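PDB 3GIP: N-acyl-D-glutamate deacylase from Bordetella bronchiseptica, which probably hydrolyses N-acyl-D-glutamate to D-glutamate and a carboxylic acid, as a zinc-dependent member of the amidohydrolase superfamily. Local coordinates for residues M137-A142 with P472-R477; T89-N94 with F412-R417. One frame throughout, in Å; residues are numbered along the deposited sequence.

Interaction 1. Residues M137-A142 with P472-R477; sequences MINVAA and PGQVLR
V140 is held through both its backbone N and its O by the chain of 472-477, which runs alongside 137-142 in the same direction, the two end-to-end vectors only 6° apart. V140 N donates to Q474 O over 2.9 Å, and V140 O accepts L476 N over 2.8 Å; both bonds are nearly straight. V140 and V475 therefore form a single parallel beta bridge, placed between these two bonds. A weaker CA-H...O contact joins G473 CA to I138 O at 3.4 Å. Strand 139-145 belongs to the parallel strands of the amidohydrolase TIM barrel, and the C-terminal tail returns here to lie along the start of that strand. Past the bridge, L476 is the centre of an inverse gamma turn, and the pairing is continued by a water: it accepts from A142 N at 2.8 Å and donates to L476 O at 2.9 Å. Among the side chains, L476 and N139 carry most of the contact. The CG of L476 stands anti to its own carbonyl carbon (chi1 -52°), which brings the isobutyl group over N139, where CG, CD1 and CD2 all lie 4.0 Å from N139 CB. L476 CB also meets the methyl of A141 at 4.2 Å. The N139 and Q474 side chains lie alongside each other, with their amide planes almost perpendicular at 88°. At the other end, P472 lays its ring against M137 O, a buried carbonyl with no hydrogen-bonding partner. V475 points away from the strand and packs on F128 and L131 of helix 124-133, while R477 forms a salt bridge with D132 of that helix.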
loop_
_atom_site.group_PDB
_atom_site.type_symbol
_atom_site.label_atom_id
_atom_site.label_comp_id
_atom_site.label_asym_id
_atom_site.label_seq_id
_atom_site.Cartn_x
_atom_site.Cartn_y
_atom_site.Cartn_z
ATOM N N MET A 137 -9.789 12.208 2.067
ATOM C CA MET A 137 -9.646 12.797 0.739
ATOM C C MET A 137 -9.851 11.746 -0.348
ATOM O O MET A 137 -10.383 12.039 -1.421
ATOM C CB MET A 137 -8.256 13.419 0.582
ATOM C CG MET A 137 -8.076 14.195 -0.714
ATOM S SD MET A 137 -9.137 15.653 -0.797
ATOM C CE MET A 137 -8.146 16.834 0.141
ATOM N N ILE A 138 -9.406 10.529 -0.065
ATOM C CA ILE A 138 -9.539 9.418 -1.000
ATOM C C ILE A 138 -10.242 8.264 -0.291
ATOM O O ILE A 138 -10.484 8.326 0.917
ATOM C CB ILE A 138 -8.155 8.934 -1.516
ATOM C CG1 ILE A 138 -7.316 8.382 -0.361
ATOM C CG2 ILE A 138 -7.423 10.084 -2.192
ATOM C CD1 ILE A 138 -5.997 7.747 -0.811
ATOM N N ASN A 139 -10.574 7.213 -1.034
ATOM C CA ASN A 139 -11.252 6.069 -0.434
ATOM C C ASN A 139 -10.295 5.290 0.448
ATOM O O ASN A 139 -9.094 5.209 0.168
ATOM C CB ASN A 139 -11.826 5.159 -1.518
ATOM C CG ASN A 139 -12.781 5.887 -2.430
ATOM O OD1 ASN A 139 -12.566 5.962 -3.642
ATOM N ND2 ASN A 139 -13.843 6.441 -1.854
ATOM N N VAL A 140 -10.834 4.711 1.516
ATOM C CA VAL A 140 -10.024 3.957 2.459
ATOM C C VAL A 140 -10.559 2.574 2.799
ATOM O O VAL A 140 -11.700 2.425 3.239
ATOM C CB VAL A 140 -9.872 4.734 3.786
ATOM C CG1 VAL A 140 -8.983 3.958 4.749
ATOM C CG2 VAL A 140 -9.300 6.116 3.513
ATOM N N ALA A 141 -9.721 1.564 2.586
ATOM C CA ALA A 141 -10.052 0.184 2.922
ATOM C C ALA A 141 -9.043 -0.132 4.015
ATOM O O ALA A 141 -7.907 0.347 3.959
ATOM C CB ALA A 141 -9.845 -0.732 1.722
ATOM N N ALA A 142 -9.438 -0.923 5.009
ATOM C CA ALA A 142 -8.521 -1.212 6.101
ATOM C C ALA A 142 -8.354 -2.666 6.499
ATOM O O ALA A 142 -9.315 -3.435 6.549
ATOM C CB ALA A 142 -8.922 -0.396 7.330
ATOM N N PRO A 472 -14.529 13.894 -0.501
ATOM C CA PRO A 472 -15.307 12.828 -1.148
ATOM C C PRO A 472 -14.983 11.359 -0.875
ATOM O O PRO A 472 -15.726 10.476 -1.312
ATOM C CB PRO A 472 -15.151 13.163 -2.622
ATOM C CG PRO A 472 -13.717 13.576 -2.679
ATOM C CD PRO A 472 -13.557 14.468 -1.451
ATOM N N GLY A 473 -13.889 11.091 -0.173
ATOM C CA GLY A 473 -13.523 9.713 0.107
ATOM C C GLY A 473 -14.546 8.950 0.927
ATOM O O GLY A 473 -15.279 9.532 1.729
ATOM N N GLN A 474 -14.592 7.638 0.723
ATOM C CA GLN A 474 -15.517 6.777 1.446
ATOM C C GLN A 474 -14.776 5.656 2.150
ATOM O O GLN A 474 -13.705 5.234 1.712
ATOM C CB GLN A 474 -16.525 6.138 0.486
ATOM C CG GLN A 474 -17.566 7.071 -0.100
ATOM C CD GLN A 474 -18.478 6.351 -1.078
ATOM O OE1 GLN A 474 -18.877 5.210 -0.843
ATOM N NE2 GLN A 474 -18.818 7.017 -2.176
ATOM N N VAL A 475 -15.340 5.183 3.255
ATOM C CA VAL A 475 -14.745 4.062 3.962
ATOM C C VAL A 475 -15.280 2.859 3.200
ATOM O O VAL A 475 -16.492 2.679 3.089
ATOM C CB VAL A 475 -15.219 3.983 5.425
ATOM C CG1 VAL A 475 -14.713 2.696 6.063
ATOM C CG2 VAL A 475 -14.714 5.185 6.196
ATOM N N LEU A 476 -14.383 2.047 2.654
ATOM C CA LEU A 476 -14.811 0.882 1.893
ATOM C C LEU A 476 -15.018 -0.319 2.809
ATOM O O LEU A 476 -14.133 -1.159 2.968
ATOM C CB LEU A 476 -13.782 0.561 0.805
ATOM C CG LEU A 476 -13.403 1.750 -0.089
ATOM C CD1 LEU A 476 -12.493 1.267 -1.211
ATOM C CD2 LEU A 476 -14.661 2.404 -0.666
ATOM N N ARG A 477 -16.198 -0.388 3.417
ATOM C CA ARG A 477 -16.536 -1.482 4.317
ATOM C C ARG A 477 -16.820 -2.763 3.542
ATOM O O ARG A 477 -17.712 -2.799 2.689
ATOM C CB ARG A 477 -17.764 -1.122 5.153
ATOM C CG ARG A 477 -17.544 -0.019 6.177
ATOM C CD ARG A 477 -18.796 0.145 7.034
ATOM N NE ARG A 477 -18.597 1.002 8.200
ATOM C CZ ARG A 477 -18.530 2.329 8.167
ATOM N NH1 ARG A 477 -18.644 2.983 7.018
ATOM N NH2 ARG A 477 -18.361 3.004 9.297
HETATM O O HOH W 1 -12.080 -1.944 4.840
#

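Interaction 2. Residues T89-N94 with F412-R417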
loop_
_atom_site.group_PDB
_atom_site.type_symbol
_atom_site.label_atom_id
_atom_site.label_comp_id
_atom_site.label_asym_id
_atom_site.label_seq_id
_atom_site.Cartn_x
_atom_site.Cartn_y
_atom_site.Cartn_z
ATOM N N THR A 89 -7.797 5.416 -4.034
ATOM C CA THR A 89 -8.142 4.477 -2.968
ATOM C C THR A 89 -6.855 3.934 -2.365
ATOM O O THR A 89 -5.890 3.676 -3.085
ATOM C CB THR A 89 -8.960 3.265 -3.496
ATOM O OG1 THR A 89 -10.228 3.713 -3.986
ATOM C CG2 THR A 89 -9.187 2.239 -2.384
ATOM N N VAL A 90 -6.831 3.771 -1.048
ATOM C CA VAL A 90 -5.660 3.214 -0.395
ATOM C C VAL A 90 -6.077 2.147 0.599
ATOM O O VAL A 90 -7.101 2.275 1.270
ATOM C CB VAL A 90 -4.832 4.284 0.358
ATOM C CG1 VAL A 90 -5.658 4.917 1.473
ATOM C CG2 VAL A 90 -3.570 3.641 0.931
ATOM N N VAL A 91 -5.294 1.078 0.659
ATOM C CA VAL A 91 -5.540 -0.000 1.601
ATOM C C VAL A 91 -4.513 0.214 2.710
ATOM O O VAL A 91 -3.305 0.124 2.476
ATOM C CB VAL A 91 -5.326 -1.385 0.954
ATOM C CG1 VAL A 91 -5.597 -2.485 1.977
ATOM C CG2 VAL A 91 -6.248 -1.544 -0.251
ATOM N N VAL A 92 -4.994 0.524 3.910
ATOM C CA VAL A 92 -4.107 0.764 5.046
ATOM C C VAL A 92 -4.088 -0.422 6.009
ATOM O O VAL A 92 -4.804 -1.407 5.805
ATOM C CB VAL A 92 -4.537 2.032 5.826
ATOM C CG1 VAL A 92 -4.566 3.237 4.892
ATOM C CG2 VAL A 92 -5.913 1.820 6.456
ATOM N N GLY A 93 -3.263 -0.325 7.051
ATOM C CA GLY A 93 -3.172 -1.387 8.041
ATOM C C GLY A 93 -2.283 -2.542 7.632
ATOM O O GLY A 93 -2.541 -3.694 7.981
ATOM N N ASN A 94 -1.213 -2.226 6.911
ATOM C CA ASN A 94 -0.292 -3.244 6.425
ATOM C C ASN A 94 0.862 -3.596 7.355
ATOM O O ASN A 94 1.148 -2.886 8.321
ATOM C CB ASN A 94 0.274 -2.798 5.077
ATOM C CG ASN A 94 -0.723 -2.953 3.957
ATOM O OD1 ASN A 94 -0.973 -4.062 3.494
ATOM N ND2 ASN A 94 -1.309 -1.844 3.521
ATOM N N PHE A 412 -8.940 -7.419 -3.503
ATOM C CA PHE A 412 -9.483 -6.903 -2.252
ATOM C C PHE A 412 -11.003 -6.890 -2.151
ATOM O O PHE A 412 -11.553 -6.561 -1.099
ATOM C CB PHE A 412 -8.912 -5.508 -1.996
ATOM C CG PHE A 412 -7.470 -5.527 -1.590
ATOM C CD1 PHE A 412 -7.116 -5.636 -0.248
ATOM C CD2 PHE A 412 -6.461 -5.514 -2.550
ATOM C CE1 PHE A 412 -5.779 -5.739 0.134
ATOM C CE2 PHE A 412 -5.118 -5.619 -2.178
ATOM C CZ PHE A 412 -4.779 -5.733 -0.832
ATOM N N GLY A 413 -11.678 -7.243 -3.238
ATOM C CA GLY A 413 -13.131 -7.299 -3.220
ATOM C C GLY A 413 -13.873 -5.981 -3.300
ATOM O O GLY A 413 -14.929 -5.825 -2.683
ATOM N N PHE A 414 -13.340 -5.031 -4.057
ATOM C CA PHE A 414 -13.993 -3.738 -4.198
ATOM C C PHE A 414 -15.001 -3.748 -5.331
ATOM O O PHE A 414 -14.636 -3.687 -6.507
ATOM C CB PHE A 414 -12.972 -2.628 -4.451
ATOM C CG PHE A 414 -11.957 -2.478 -3.362
ATOM C CD1 PHE A 414 -12.315 -2.641 -2.027
ATOM C CD2 PHE A 414 -10.642 -2.149 -3.665
ATOM C CE1 PHE A 414 -11.382 -2.479 -1.015
ATOM C CE2 PHE A 414 -9.700 -1.984 -2.656
ATOM C CZ PHE A 414 -10.072 -2.151 -1.328
ATOM N N ALA A 415 -16.276 -3.823 -4.971
ATOM C CA ALA A 415 -17.332 -3.828 -5.967
ATOM C C ALA A 415 -17.535 -2.417 -6.500
ATOM O O ALA A 415 -17.457 -1.438 -5.755
ATOM C CB ALA A 415 -18.628 -4.350 -5.358
ATOM N N GLU A 416 -17.779 -2.327 -7.801
ATOM C CA GLU A 416 -18.020 -1.057 -8.470
ATOM C C GLU A 416 -16.857 -0.070 -8.420
ATOM O O GLU A 416 -17.062 1.143 -8.435
ATOM C CB GLU A 416 -19.286 -0.409 -7.903
ATOM C CG GLU A 416 -20.519 -1.287 -8.051
ATOM C CD GLU A 416 -20.815 -1.635 -9.499
ATOM O OE1 GLU A 416 -21.588 -2.589 -9.736
ATOM O OE2 GLU A 416 -20.283 -0.954 -10.402
ATOM N N ARG A 417 -15.638 -0.597 -8.362
ATOM C CA ARG A 417 -14.437 0.233 -8.355
ATOM C C ARG A 417 -13.334 -0.446 -9.147
ATOM O O ARG A 417 -13.363 -1.658 -9.357
ATOM C CB ARG A 417 -13.937 0.488 -6.929
ATOM C CG ARG A 417 -14.791 1.451 -6.145
ATOM C CD ARG A 417 -14.172 1.796 -4.803
ATOM N NE ARG A 417 -15.181 2.381 -3.929
ATOM C CZ ARG A 417 -15.634 3.625 -4.029
ATOM N NH1 ARG A 417 -15.157 4.440 -4.959
ATOM N NH2 ARG A 417 -16.595 4.040 -3.214
#
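Strand 87-92 is one of the parallel strands of the TIM barrel, and V91 and T89 on one of its faces meet F412 and F414, two phenylalanines around the end of helix 406-412. The contact is apolar, and V91 is its centre, its two methyls dividing the work. CG1, anti to the backbone N (chi1 -180°), reaches the rim of the F412 ring, 3.7 Å from CE1. CG2 stands over the middle of the same ring in a CH-pi contact, 4.2 Å from the centroid and 11° off the ring normal. The same CG2 also meets F414, but at the edge and near the ring plane, 4.0 Å from CZ. One methyl thus sits over the face of one ring and against the rim of another. The two phenylalanines also pack on each other: F412 CB lies 3.6 Å above one face of the F414 ring, toward its rim. Two residues earlier on the strand, T89 CG2 comes within 4.3 Å of F414 CE2. G413, with positive phi, leaves the helix between the two aromatics, and a type II turn from F414 to R417 follows. R417 approaches T89 loosely; its guanidinium forms a salt bridge with D427 and a cation-pi contact with W425. Around this cluster, F412 also packs on L214 of strand 214-218, while F414 touches I63 of strand 57-64 and A141 of strand 139-145.

The two contacts join through neighbouring parallel strands: their centres are 8 Å apart, and 87-92 and 139-145 are bonded by probable hydrogen bonds from V90 N to N139 O and from V92 N to A141 O, each 2.9 Å. Side chains bridge them as well: R417 of interaction 2 packs on Q474 and L476 of interaction 1, and L476 also touches T89. The tail 472-477 and segment 412-417, far apart in sequence, thus meet around the same pair of strands. The zinc site of C95, H218 and H248 is not part of either contact; the V91 side chain lies about 12 Å from the metal, and C95 follows directly after segment 89-94.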